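Local coordinates for glucose-inhibited division protein A-related protein, probable oxidoreductase (Thermus thermophilus, PDB 2CUL) that binds flavin-adenine dinucleotide in a Rossmann-type fold and is probably an oxidoreductase related to glucose-inhibited division protein A, at residues W68-H71 and A72-K75. Sequence-based numbering, arbitrary orientation.
Sequences WAFH and ARAK
Two successive turns of the alpha-helix 67-79 meet here, Trp68 to His71 handing their carbonyls to Ala72 to Lys75 in the i to i+4 pattern. Ala72 N reaches Trp68 O at 2.9 Å, and the same spacing recurs from Arg73 N to Ala69 O, Ala74 N to Phe70 O and Lys75 N to His71 O. Trp68 O has a second donor, the ring nitrogen His71 ND1, in a weak, bent bond of 3.3 Å (134° at the hydrogen). His71 chi1, at 141°, lies well off a staggered value and swings the imidazole outward with ND1 on the side of Trp68 O; ND1 lies 3.8 Å above the plane of the Trp68 indole, offset toward the rim, while Trp68 NE1 lies in the plane of the imidazole at its edge. The other ring nitrogen, His71 NE2, bonds to Leu36 O and has Lys75 CD 3.9 Å away, the lysine running alongside before its ammonium pairs with Glu79. Around the helix, the bend at chi3 of Arg73 folds its guanidinium back over the preceding turn, nearly perpendicular to the Phe70 ring (87°), with Arg73 NH2 3.8 Å from Phe70 CD1 and Arg73 NH1 3.5 Å from Ala69 CB. Arg73 NE bonds to Ala59 O, and Phe70 and Ala74 both pack on helix 55-59. Were an alanine to stand at His71, Leu36 O would probably lose this donor, and the contact at the indole rim would go too. Through NE2 the helix is thus joined to Leu36, with the His71 side chain about 8 Å from the bound FAD.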
loop_
_atom_site.group_PDB
_atom_site.type_symbol
_atom_site.label_atom_id
_atom_site.label_comp_id
_atom_site.label_asym_id
_atom_site.label_seq_id
_atom_site.Cartn_x
_atom_site.Cartn_y
_atom_site.Cartn_z
ATOM N N TRP A 68 9.304 -5.412 14.546
ATOM C CA TRP A 68 9.364 -6.576 13.664
ATOM C C TRP A 68 8.297 -7.587 14.064
ATOM O O TRP A 68 7.691 -8.227 13.210
ATOM C CB TRP A 68 10.741 -7.251 13.700
ATOM C CG TRP A 68 10.823 -8.469 12.782
ATOM C CD1 TRP A 68 10.314 -9.719 13.018
ATOM C CD2 TRP A 68 11.409 -8.520 11.478
ATOM N NE1 TRP A 68 10.545 -10.541 11.942
ATOM C CE2 TRP A 68 11.217 -9.830 10.982
ATOM C CE3 TRP A 68 12.077 -7.583 10.679
ATOM C CZ2 TRP A 68 11.671 -10.227 9.721
ATOM C CZ3 TRP A 68 12.529 -7.977 9.427
ATOM C CH2 TRP A 68 12.323 -9.291 8.959
ATOM N N ALA A 69 8.069 -7.729 15.366
ATOM C CA ALA A 69 7.063 -8.661 15.862
ATOM C C ALA A 69 5.672 -8.213 15.425
ATOM O O ALA A 69 4.810 -9.042 15.124
ATOM C CB ALA A 69 7.138 -8.756 17.384
ATOM N N PHE A 70 5.448 -6.899 15.393
ATOM C CA PHE A 70 4.159 -6.373 14.956
ATOM C C PHE A 70 3.972 -6.805 13.502
ATOM O O PHE A 70 2.906 -7.281 13.113
ATOM C CB PHE A 70 4.138 -4.842 15.050
ATOM C CG PHE A 70 2.840 -4.226 14.600
ATOM C CD1 PHE A 70 1.812 -3.996 15.506
ATOM C CD2 PHE A 70 2.640 -3.897 13.261
ATOM C CE1 PHE A 70 0.599 -3.447 15.090
ATOM C CE2 PHE A 70 1.430 -3.347 12.833
ATOM C CZ PHE A 70 0.409 -3.123 13.748
ATOM N N HIS A 71 5.021 -6.636 12.704
ATOM C CA HIS A 71 4.981 -7.039 11.304
ATOM C C HIS A 71 4.616 -8.519 11.184
ATOM O O HIS A 71 3.755 -8.891 10.392
ATOM C CB HIS A 71 6.344 -6.794 10.637
ATOM C CG HIS A 71 6.742 -7.866 9.668
ATOM N ND1 HIS A 71 7.673 -8.836 9.971
ATOM C CD2 HIS A 71 6.299 -8.149 8.420
ATOM C CE1 HIS A 71 7.786 -9.670 8.952
ATOM N NE2 HIS A 71 6.962 -9.275 7.999
ATOM N N ALA A 72 5.266 -9.361 11.982
ATOM C CA ALA A 72 5.008 -10.794 11.915
ATOM C C ALA A 72 3.589 -11.169 12.319
ATOM O O ALA A 72 2.969 -12.023 11.686
ATOM C CB ALA A 72 6.020 -11.556 12.777
ATOM N N ARG A 73 3.074 -10.545 13.375
ATOM C CA ARG A 73 1.717 -10.845 13.819
ATOM C C ARG A 73 0.691 -10.401 12.780
ATOM O O ARG A 73 -0.282 -11.110 12.512
ATOM C CB ARG A 73 1.425 -10.167 15.166
ATOM C CG ARG A 73 2.170 -10.776 16.352
ATOM C CD ARG A 73 1.562 -10.306 17.667
ATOM N NE ARG A 73 1.516 -8.848 17.726
ATOM C CZ ARG A 73 2.553 -8.076 18.034
ATOM N NH1 ARG A 73 3.727 -8.618 18.332
ATOM N NH2 ARG A 73 2.424 -6.758 18.010
ATOM N N ALA A 74 0.912 -9.232 12.188
ATOM C CA ALA A 74 -0.001 -8.714 11.174
ATOM C C ALA A 74 0.016 -9.624 9.951
ATOM O O ALA A 74 -1.033 -9.957 9.392
ATOM C CB ALA A 74 0.404 -7.293 10.784
ATOM N N LYS A 75 1.212 -10.018 9.534
ATOM C CA LYS A 75 1.362 -10.896 8.377
ATOM C C LYS A 75 0.593 -12.198 8.599
ATOM O O LYS A 75 -0.138 -12.655 7.720
ATOM C CB LYS A 75 2.846 -11.194 8.142
ATOM C CG LYS A 75 3.145 -12.124 6.965
ATOM C CD LYS A 75 4.644 -12.137 6.692
ATOM C CE LYS A 75 5.038 -13.171 5.649
ATOM N NZ LYS A 75 4.918 -14.561 6.175
#